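Local coordinates for protein ribonucleoside-diphosphate reductase subunit beta (Bacillus halodurans C-125, PDB 2RCC) that probably serves as the iron-binding small subunit of a class I ribonucleotide reductase, the enzyme that makes deoxyribonucleotides for DNA synthesis from the corresponding ribonucleotides, at residues A[171-176]-A[239-244]; A[219-224]-A[290-295]; A[147-152]-A[265-270]; A[153-158]-A[188-193]. One frame throughout, in Å; residues are numbered along the deposited sequence. Where two conformers were deposited one is given.

Contact 1. Residues A[171-176]-A[239-244]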
# COMPACT_ATOMS: atom_id res chain seq x y z
N THR A 171 -11.63 18.08 -9.70
CA THR A 171 -11.84 18.08 -11.13
C THR A 171 -10.52 17.63 -11.71
O THR A 171 -9.54 17.53 -10.97
CB THR A 171 -12.13 19.48 -11.63
OG1 THR A 171 -10.93 20.26 -11.50
CG2 THR A 171 -13.29 20.16 -10.82
N PRO A 172 -10.46 17.32 -13.03
CA PRO A 172 -9.17 16.96 -13.63
C PRO A 172 -8.08 18.05 -13.51
O PRO A 172 -6.91 17.73 -13.44
CB PRO A 172 -9.55 16.72 -15.09
CG PRO A 172 -10.98 16.30 -15.04
CD PRO A 172 -11.56 17.19 -14.00
N LYS A 173 -8.48 19.30 -13.46
CA LYS A 173 -7.56 20.42 -13.32
C LYS A 173 -6.95 20.47 -11.91
O LYS A 173 -5.76 20.63 -11.79
CB LYS A 173 -8.30 21.73 -13.62
CG LYS A 173 -7.42 22.97 -13.68
CD LYS A 173 -8.30 24.22 -13.88
CE LYS A 173 -7.48 25.50 -13.79
NZ LYS A 173 -6.45 25.53 -14.87
N THR A 174 -7.78 20.37 -10.87
CA THR A 174 -7.27 20.34 -9.48
C THR A 174 -6.50 19.02 -9.18
O THR A 174 -5.58 19.00 -8.36
CB THR A 174 -8.39 20.60 -8.45
OG1 THR A 174 -9.42 19.59 -8.54
CG2 THR A 174 -8.97 22.00 -8.63
N PHE A 175 -6.87 17.92 -9.84
CA PHE A 175 -6.12 16.67 -9.70
C PHE A 175 -4.72 16.81 -10.29
O PHE A 175 -3.73 16.38 -9.68
CB PHE A 175 -6.84 15.51 -10.39
CG PHE A 175 -6.25 14.19 -10.06
CD1 PHE A 175 -5.22 13.68 -10.82
CD2 PHE A 175 -6.70 13.46 -8.96
CE1 PHE A 175 -4.63 12.42 -10.51
CE2 PHE A 175 -6.12 12.21 -8.64
CZ PHE A 175 -5.08 11.71 -9.43
N LEU A 176 -4.63 17.40 -11.47
CA LEU A 176 -3.34 17.68 -12.12
C LEU A 176 -2.45 18.58 -11.23
O LEU A 176 -1.28 18.33 -11.09
CB LEU A 176 -3.56 18.33 -13.49
CG LEU A 176 -2.35 18.42 -14.43
CD1 LEU A 176 -2.02 17.05 -14.97
CD2 LEU A 176 -2.63 19.34 -15.60
N PRO A 239 -7.20 16.93 -23.03
CA PRO A 239 -6.47 17.96 -23.80
C PRO A 239 -6.74 19.42 -23.44
O PRO A 239 -5.89 20.30 -23.72
CB PRO A 239 -6.96 17.72 -25.23
CG PRO A 239 -7.32 16.32 -25.27
CD PRO A 239 -7.90 16.00 -23.93
N GLU A 240 -7.91 19.68 -22.86
CA GLU A 240 -8.25 21.01 -22.34
C GLU A 240 -7.28 21.50 -21.24
O GLU A 240 -7.26 22.68 -20.92
CB GLU A 240 -9.71 21.04 -21.83
CG GLU A 240 -10.10 19.98 -20.74
CD GLU A 240 -10.64 18.62 -21.30
OE1 GLU A 240 -10.05 18.01 -22.22
OE2 GLU A 240 -11.67 18.14 -20.76
N LEU A 241 -6.52 20.60 -20.62
CA LEU A 241 -5.51 20.95 -19.65
C LEU A 241 -4.17 21.28 -20.32
O LEU A 241 -3.31 21.86 -19.67
CB LEU A 241 -5.30 19.79 -18.68
CG LEU A 241 -6.48 19.32 -17.83
CD1 LEU A 241 -6.00 18.10 -16.99
CD2 LEU A 241 -7.02 20.41 -16.93
N ASN A 242 -4.00 20.94 -21.60
CA ASN A 242 -2.75 21.19 -22.32
C ASN A 242 -2.76 22.62 -22.84
O ASN A 242 -2.95 22.86 -24.04
CB ASN A 242 -2.58 20.16 -23.45
CG ASN A 242 -1.24 20.26 -24.12
OD1 ASN A 242 -0.27 20.72 -23.50
ND2 ASN A 242 -1.18 19.89 -25.41
N THR A 243 -2.55 23.58 -21.94
CA THR A 243 -2.63 24.99 -22.28
C THR A 243 -1.35 25.72 -21.86
O THR A 243 -0.47 25.14 -21.23
CB THR A 243 -3.86 25.63 -21.58
OG1 THR A 243 -3.73 25.52 -20.16
CG2 THR A 243 -5.12 24.93 -21.99
N GLU A 244 -1.24 26.98 -22.24
CA GLU A 244 -0.14 27.83 -21.80
C GLU A 244 -0.27 28.07 -20.31
O GLU A 244 0.73 28.09 -19.62
CB GLU A 244 -0.08 29.16 -22.57
CG GLU A 244 0.48 28.99 -23.96
CD GLU A 244 1.95 28.55 -23.95
OE1 GLU A 244 2.77 29.25 -23.32
OE2 GLU A 244 2.28 27.52 -24.58
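Lys173 and Leu241 bring their CA atoms to 6.7 Å, where the first turn of helix 172-187 faces the 3-10 turn 239-241 in the connection from helix 207-237 to helix 244-268. No hydrogen bond crosses between the two segments; the contact is made by Leu241, whose CG stands anti to the carbonyl carbon (chi1 -60°) and whose two methyls go to different partners. CD2 of Leu241 lies on the backbone of Lys173, 3.7 Å from its CA, and also touches CB of that lysine. CD1 of Leu241 approaches Pro172 O at 3.7 Å, an oxygen already used as the acceptor for Leu176 N. The same CD1 meets CD2 of Leu176 tip to tip at 3.9 Å. Leu176 in turn leans on Phe231, Leu234 and Leu235 of helix 207-237, which ties the contact into the apolar interior. The helix start is itself fixed: Thr171 OG1 caps it, accepting from Thr174 N at 3.2 Å along an almost straight 177° bond. With an alanine at Leu241 both methyls are gone, and the gap opened beside Pro172, Lys173 and Leu176 would probably leave the 3-10 turn poorly seated on the helix. The chemistry implies that shape and exclusion of water join the two segments directly, while the Lys173-Glu245 salt bridge, just beyond the segment, adds a polar tie at the partly exposed side.

Contact 2. Residues A[219-224]-A[290-295]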
# COMPACT_ATOMS: atom_id res chain seq x y z
N ASP A 219 13.66 5.23 -3.82
CA ASP A 219 12.21 5.03 -3.85
C ASP A 219 11.51 6.29 -4.37
O ASP A 219 10.58 6.22 -5.17
CB ASP A 219 11.65 4.78 -2.46
CG ASP A 219 12.05 3.44 -1.88
OD1 ASP A 219 12.43 2.52 -2.59
OD2 ASP A 219 11.88 3.30 -0.66
N GLU A 220 11.94 7.45 -3.90
CA GLU A 220 11.33 8.69 -4.36
C GLU A 220 11.45 8.88 -5.86
O GLU A 220 10.53 9.33 -6.46
CB GLU A 220 11.89 9.90 -3.67
CG GLU A 220 11.53 10.00 -2.21
CD GLU A 220 12.01 11.33 -1.64
OE1 GLU A 220 13.19 11.68 -1.85
OE2 GLU A 220 11.19 12.01 -0.98
N GLN A 221 12.54 8.42 -6.47
CA GLN A 221 12.70 8.59 -7.92
C GLN A 221 11.65 7.81 -8.69
O GLN A 221 11.17 8.30 -9.71
CB GLN A 221 14.12 8.25 -8.42
CG GLN A 221 15.28 8.95 -7.71
CD GLN A 221 15.02 10.41 -7.40
OE1 GLN A 221 14.82 11.20 -8.32
NE2 GLN A 221 15.08 10.79 -6.12
N LEU A 222 11.30 6.61 -8.22
CA LEU A 222 10.25 5.84 -8.87
C LEU A 222 8.87 6.47 -8.64
O LEU A 222 8.00 6.42 -9.51
CB LEU A 222 10.32 4.37 -8.45
CG LEU A 222 11.56 3.59 -8.89
CD1 LEU A 222 11.52 2.13 -8.35
CD2 LEU A 222 11.67 3.56 -10.39
N HIS A 223 8.68 7.10 -7.49
CA HIS A 223 7.43 7.80 -7.18
C HIS A 223 7.29 8.96 -8.16
O HIS A 223 6.22 9.14 -8.76
CB HIS A 223 7.38 8.30 -5.74
CG HIS A 223 7.47 7.23 -4.68
ND1 HIS A 223 7.33 7.52 -3.34
CD2 HIS A 223 7.67 5.90 -4.75
CE1 HIS A 223 7.48 6.42 -2.63
NE2 HIS A 223 7.69 5.41 -3.46
N VAL A 224 8.37 9.75 -8.34
CA VAL A 224 8.36 10.86 -9.31
C VAL A 224 8.08 10.36 -10.73
O VAL A 224 7.35 10.98 -11.47
CB VAL A 224 9.70 11.67 -9.32
CG1 VAL A 224 9.70 12.70 -10.44
CG2 VAL A 224 9.92 12.35 -7.96
N ASN A 290 14.64 22.32 -12.65
CA ASN A 290 14.73 22.16 -14.11
C ASN A 290 14.52 20.72 -14.52
O ASN A 290 13.84 20.48 -15.51
CB ASN A 290 16.07 22.62 -14.72
CG ASN A 290 16.28 24.11 -14.71
OD1 ASN A 290 15.34 24.91 -14.60
ND2 ASN A 290 17.54 24.50 -14.87
N LYS A 291 15.12 19.78 -13.79
CA LYS A 291 14.97 18.35 -14.10
C LYS A 291 13.50 17.91 -14.03
O LYS A 291 13.02 17.20 -14.91
CB LYS A 291 15.84 17.51 -13.15
CG LYS A 291 15.78 16.01 -13.37
CD LYS A 291 16.58 15.26 -12.31
N ARG A 292 12.80 18.31 -12.96
CA ARG A 292 11.38 18.00 -12.80
C ARG A 292 10.53 18.61 -13.89
O ARG A 292 9.59 17.98 -14.34
CB ARG A 292 10.84 18.44 -11.44
CG ARG A 292 11.57 17.81 -10.19
CD ARG A 292 11.98 16.31 -10.41
NE ARG A 292 12.74 15.78 -9.29
CZ ARG A 292 13.37 14.61 -9.25
NH1 ARG A 292 13.46 13.80 -10.28
NH2 ARG A 292 13.99 14.27 -8.15
N ALA A 293 10.84 19.84 -14.27
CA ALA A 293 10.12 20.49 -15.34
C ALA A 293 10.25 19.67 -16.64
O ALA A 293 9.25 19.43 -17.31
CB ALA A 293 10.63 21.92 -15.53
N VAL A 294 11.47 19.23 -16.95
CA VAL A 294 11.75 18.39 -18.11
C VAL A 294 11.02 17.07 -18.02
O VAL A 294 10.41 16.65 -19.01
CB VAL A 294 13.26 18.16 -18.30
CG1 VAL A 294 13.53 17.18 -19.43
CG2 VAL A 294 13.95 19.49 -18.60
N GLN A 295 11.04 16.42 -16.86
CA GLN A 295 10.31 15.16 -16.63
C GLN A 295 8.80 15.29 -16.81
O GLN A 295 8.15 14.32 -17.17
CB GLN A 295 10.61 14.59 -15.24
CG GLN A 295 12.03 14.04 -15.15
CD GLN A 295 12.44 13.71 -13.72
OE1 GLN A 295 11.84 14.19 -12.74
NE2 GLN A 295 13.50 12.91 -13.59
O HOH W 1 14.93 11.08 -11.19
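Arg292 and Gln221 meet because both chains bend at the second torsion (chi2 -38° and -41°), after starting with CG anti to the carbonyl carbon. The guanidinium and the amide lie nearly coplanar, and Arg292 NH2 donates to Gln221 OE1 over 3.2 Å with an N-H...O angle of 158°. NH2 lies in the plane of the amide carbonyl, on a lone pair of OE1. Water 1 closes a small ring at the same edge, donating to Gln221 OE1 at 2.9 Å and accepting from Arg292 NH1. On its own helix Arg292 is steadied by Gln295, whose extended chain lets OE1 accept from Arg292 NH1 at 3.0 Å, again close to the guanidinium plane. Val224 supplies the apolar part: CG2 lies over one face of the Arg292 guanidinium, and CG1 approaches Gln295 OE1 at 3.5 Å. Outside the two segments, Arg292 NE donates to Gly187 O, and Gln221 NE2 is held by Asn217 O and Tyr191 OH, so both flat groups are fixed in rotation. The short segment axes approach no closer than 12.8 Å, consistent with long polar chains and a water spanning the interval. Val224's side chain is about 4 Å from that of Glu186, which by similarity binds the second iron with Glu220 and His223. The contact therefore borders the diiron site in the ferritin-like helical bundle of ribonucleotide reductase small subunits.

Contact 3. Residues A[147-152]-A[265-270]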
# COMPACT_ATOMS: atom_id res chain seq x y z
N LYS A 147 7.71 21.78 16.50
CA LYS A 147 6.28 21.97 16.73
C LYS A 147 5.94 23.45 16.77
O LYS A 147 4.92 23.85 16.20
CB LYS A 147 5.85 21.29 18.04
N HIS A 148 6.80 24.26 17.39
CA HIS A 148 6.61 25.71 17.47
C HIS A 148 7.47 26.51 16.48
O HIS A 148 7.74 27.67 16.73
CB HIS A 148 6.89 26.18 18.89
CG HIS A 148 6.13 25.42 19.94
ND1 HIS A 148 4.76 25.46 20.03
CD2 HIS A 148 6.56 24.63 20.95
CE1 HIS A 148 4.37 24.70 21.04
NE2 HIS A 148 5.45 24.19 21.62
N ASP A 149 7.88 25.92 15.37
CA ASP A 149 8.69 26.64 14.39
C ASP A 149 7.80 27.33 13.34
O ASP A 149 6.94 26.71 12.71
CB ASP A 149 9.72 25.71 13.74
CG ASP A 149 10.69 26.45 12.87
OD1 ASP A 149 10.35 26.75 11.71
OD2 ASP A 149 11.82 26.72 13.33
N ASP A 150 8.04 28.63 13.15
CA ASP A 150 7.27 29.45 12.20
C ASP A 150 7.58 29.14 10.76
O ASP A 150 6.67 29.19 9.93
CB ASP A 150 7.52 30.93 12.43
CG ASP A 150 7.05 31.39 13.79
OD1 ASP A 150 5.86 31.20 14.11
OD2 ASP A 150 7.89 31.95 14.53
N VAL A 151 8.85 28.89 10.45
CA VAL A 151 9.27 28.55 9.09
C VAL A 151 8.56 27.26 8.66
O VAL A 151 8.13 27.15 7.51
CB VAL A 151 10.82 28.45 8.95
CG1 VAL A 151 11.22 28.00 7.54
CG2 VAL A 151 11.49 29.81 9.30
N LEU A 152 8.40 26.31 9.59
CA LEU A 152 7.66 25.06 9.33
C LEU A 152 6.18 25.33 9.09
O LEU A 152 5.63 24.82 8.12
CB LEU A 152 7.86 24.05 10.47
CG LEU A 152 7.28 22.64 10.31
CD1 LEU A 152 7.72 21.95 9.03
CD2 LEU A 152 7.67 21.84 11.52
N PHE A 265 16.98 25.59 3.37
CA PHE A 265 18.42 25.35 3.34
C PHE A 265 19.16 26.51 4.06
O PHE A 265 20.05 26.28 4.88
CB PHE A 265 18.92 25.30 1.90
CG PHE A 265 20.40 25.42 1.81
CD1 PHE A 265 21.17 24.41 2.32
CD2 PHE A 265 21.00 26.58 1.33
CE1 PHE A 265 22.57 24.51 2.31
CE2 PHE A 265 22.39 26.70 1.33
CZ PHE A 265 23.17 25.63 1.80
N ARG A 266 18.79 27.75 3.77
CA ARG A 266 19.46 28.88 4.42
C ARG A 266 19.25 28.92 5.95
O ARG A 266 20.14 29.29 6.72
CB ARG A 266 18.99 30.21 3.83
CG ARG A 266 19.65 30.57 2.51
CD ARG A 266 19.13 31.94 2.02
NE ARG A 266 18.03 31.82 1.07
CZ ARG A 266 18.07 32.09 -0.24
NH1 ARG A 266 19.15 32.59 -0.85
NH2 ARG A 266 16.98 31.90 -0.96
N TYR A 267 18.05 28.57 6.37
CA TYR A 267 17.64 28.56 7.76
C TYR A 267 18.39 27.54 8.61
O TYR A 267 18.82 27.83 9.71
CB TYR A 267 16.14 28.26 7.78
CG TYR A 267 15.43 28.26 9.10
CD1 TYR A 267 15.51 29.35 9.95
CD2 TYR A 267 14.55 27.22 9.44
CE1 TYR A 267 14.81 29.39 11.14
CE2 TYR A 267 13.83 27.26 10.62
CZ TYR A 267 13.99 28.35 11.48
OH TYR A 267 13.30 28.42 12.66
N ILE A 268 18.54 26.34 8.08
CA ILE A 268 19.14 25.22 8.83
C ILE A 268 20.63 24.97 8.61
O ILE A 268 21.32 24.59 9.55
CB ILE A 268 18.38 23.89 8.52
CG1 ILE A 268 16.92 24.04 8.87
CG2 ILE A 268 18.95 22.69 9.31
CD1 ILE A 268 16.21 22.70 8.96
N ILE A 269 21.10 25.14 7.37
CA ILE A 269 22.49 24.87 7.02
C ILE A 269 23.23 26.15 6.70
O ILE A 269 24.23 26.42 7.34
CB ILE A 269 22.59 23.84 5.83
CG1 ILE A 269 22.09 22.47 6.26
CG2 ILE A 269 24.05 23.70 5.36
CD1 ILE A 269 21.72 21.59 5.10
N GLY A 270 22.77 26.93 5.73
CA GLY A 270 23.46 28.18 5.37
C GLY A 270 24.92 27.95 4.99
O GLY A 270 25.24 27.01 4.26
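Tyr267 is met by Val151 over a ring face and by Asp149 at the ring edge, two approaches from different sides of the ring. The CG2 methyl of Val151 sits 3.7 Å from the ring centroid and only 14° off the normal, a CH-pi contact, while its CB and CG1 reach the CE2-CD2 side of the ring. Asp149 OD2 lies in the ring plane and accepts from Tyr267 OH. The modelled separation of Tyr267 OH and Asp149 OD2, 2.4 Å, is implausibly short, so nothing about the bond's strength should be read from it. Carboxylate and ring planes are 60° apart. With CG anti to the backbone N (chi1 -172°), the Asp149 carboxylate lies beside its own chain, where OD1 accepts from Leu152 N at 2.9 Å through its anti lone pair. An alanine in place of Val151 removes both methyls, and the ring face would probably lose its CH-pi partner and be freer to turn about its own side-chain bonds. Trp264, from the preceding turn of Tyr267's helix, also touches Val151. The arrangement is an N-cap shared between two duties: Asp149 caps helix 150-168 and at the same time meets the C-terminal end of helix 244-268, at the surface of the helical bundle.

Contact 4. Residues A[153-158]-A[188-193]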
# COMPACT_ATOMS: atom_id res chain seq x y z
N LYS A 153 5.56 26.13 9.97
CA LYS A 153 4.15 26.51 9.83
C LYS A 153 3.86 27.13 8.47
O LYS A 153 2.85 26.80 7.85
CB LYS A 153 3.72 27.48 10.95
N GLU A 154 4.75 28.01 8.00
CA GLU A 154 4.59 28.66 6.69
C GLU A 154 4.76 27.69 5.52
O GLU A 154 4.09 27.83 4.50
CB GLU A 154 5.57 29.83 6.54
N ARG A 155 5.64 26.69 5.68
CA ARG A 155 5.87 25.74 4.62
C ARG A 155 4.65 24.82 4.49
O ARG A 155 4.23 24.50 3.38
CB ARG A 155 7.16 24.96 4.87
CG ARG A 155 7.83 24.58 3.60
CD ARG A 155 9.14 23.84 3.80
NE ARG A 155 9.72 23.62 2.48
CZ ARG A 155 10.72 22.80 2.17
NH1 ARG A 155 11.33 22.03 3.07
NH2 ARG A 155 11.09 22.77 0.90
N ASN A 156 4.09 24.41 5.63
CA ASN A 156 2.91 23.55 5.66
C ASN A 156 1.67 24.24 5.10
O ASN A 156 0.86 23.58 4.47
CB ASN A 156 2.69 22.99 7.08
CG ASN A 156 3.80 21.98 7.50
OD1 ASN A 156 4.67 21.62 6.70
ND2 ASN A 156 3.76 21.53 8.75
N GLU A 157 1.55 25.54 5.30
CA GLU A 157 0.45 26.31 4.72
C GLU A 157 0.53 26.43 3.17
O GLU A 157 -0.51 26.48 2.52
CB GLU A 157 0.34 27.69 5.39
CG GLU A 157 -0.20 27.62 6.83
CD GLU A 157 -0.04 28.92 7.62
OE1 GLU A 157 0.08 30.00 7.00
OE2 GLU A 157 -0.04 28.85 8.87
N PHE A 158 1.75 26.48 2.60
CA PHE A 158 1.96 26.50 1.13
C PHE A 158 1.42 25.20 0.52
O PHE A 158 0.66 25.23 -0.45
CB PHE A 158 3.47 26.72 0.76
CG PHE A 158 3.81 26.48 -0.73
CD1 PHE A 158 3.49 27.43 -1.71
CD2 PHE A 158 4.50 25.33 -1.15
CE1 PHE A 158 3.81 27.21 -3.08
CE2 PHE A 158 4.83 25.11 -2.54
CZ PHE A 158 4.48 26.05 -3.49
N LEU A 188 11.84 17.29 -4.89
CA LEU A 188 12.56 18.56 -4.65
C LEU A 188 12.66 18.92 -3.17
O LEU A 188 13.77 19.22 -2.71
CB LEU A 188 11.92 19.68 -5.46
CG LEU A 188 12.50 21.12 -5.41
CD1 LEU A 188 13.94 21.18 -5.79
CD2 LEU A 188 11.71 22.01 -6.37
N ASN A 189 11.54 18.90 -2.43
CA ASN A 189 11.53 19.18 -0.98
C ASN A 189 12.49 18.32 -0.23
O ASN A 189 12.56 17.14 -0.48
CB ASN A 189 10.14 19.00 -0.36
CG ASN A 189 9.20 20.10 -0.74
OD1 ASN A 189 9.50 20.87 -1.66
ND2 ASN A 189 8.08 20.21 -0.06
N PHE A 190 13.25 18.94 0.66
CA PHE A 190 14.30 18.30 1.45
C PHE A 190 15.48 17.72 0.68
O PHE A 190 16.34 17.16 1.30
CB PHE A 190 13.73 17.27 2.45
CG PHE A 190 12.71 17.86 3.36
CD1 PHE A 190 13.05 18.90 4.21
CD2 PHE A 190 11.40 17.40 3.35
CE1 PHE A 190 12.10 19.49 5.03
CE2 PHE A 190 10.46 17.96 4.17
CZ PHE A 190 10.79 19.01 5.00
N TYR A 191 15.60 17.97 -0.62
CA TYR A 191 16.79 17.52 -1.35
C TYR A 191 18.05 18.19 -0.82
O TYR A 191 19.08 17.55 -0.90
CB TYR A 191 16.62 17.62 -2.88
CG TYR A 191 15.87 16.40 -3.44
CD1 TYR A 191 14.67 15.94 -2.86
CD2 TYR A 191 16.34 15.71 -4.56
CE1 TYR A 191 13.98 14.82 -3.38
CE2 TYR A 191 15.66 14.58 -5.07
CZ TYR A 191 14.48 14.15 -4.49
OH TYR A 191 13.81 13.04 -5.01
N SER A 192 17.98 19.43 -0.29
CA SER A 192 19.13 20.07 0.39
C SER A 192 19.56 19.28 1.60
O SER A 192 20.75 19.13 1.89
CB SER A 192 18.79 21.46 0.94
OG SER A 192 18.38 22.33 -0.08
N GLY A 193 18.55 18.80 2.34
CA GLY A 193 18.76 18.04 3.54
C GLY A 193 19.35 16.69 3.24
O GLY A 193 20.25 16.27 3.92
O HOH W 2 9.61 23.33 -1.64
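Arg155, on helix 150-168, reaches Asn189 and Phe190 in a type II beta turn, Leu188 to Tyr191, that links helices 172-187 and 191-202 of the ferritin-like bundle. Its chain, extended from CG to NE (chi2 178°), carries the guanidinium across to the turn. The aromatic part is a cation-pi contact: Arg155 CZ stands 4.9 Å from the Phe190 centroid, 23° off the ring normal. The guanidinium and ring planes are 78° apart, so the cation presents its edge to the ring face and does not stack flat on it. The polar part has no direct bond between the segments. Water 2 bridges instead, accepting from Arg155 NH2 at 3.0 Å; its other leg, to Asn189 OD1, is modelled at 2.5 Å, short enough to make its exact geometry doubtful. Asn189 ND2 lies over the rim of a guanidinium face. Since Arg155 was deposited in two conformers, these details describe one of them. The ionic part lies outside the segments: Glu261 forms a salt bridge with Arg155 NH2, and it also accepts from Phe190 N and Ser192 OG, which ties the turn to helix 244-268. Trp264 supplies a second cation-pi partner for Arg155. The nearest direct approach between the segments is that of Arg155 NH1 to Phe190 CE1, 3.3 Å.

Burial and chemistry do not run together here. Contacts 1 and 4 are both buried, yet contact 1, its centre about 21 Å from the chain's centre, is apolar across its segments, whereas contact 4, centred about 10 Å from it, is built round a cation. Contact 2, partly buried, is an amide-guanidinium network, and contact 3, at the surface, combines a carboxylate-phenol approach modelled very short with a methyl over a ring. Contacts 3 and 4 share helix 150-168, with centres about 9 Å apart. Contacts 2 and 4 touch through Tyr191. Contact 1 touches none of the others, although its helix 172-187 leads into the turn of contact 4.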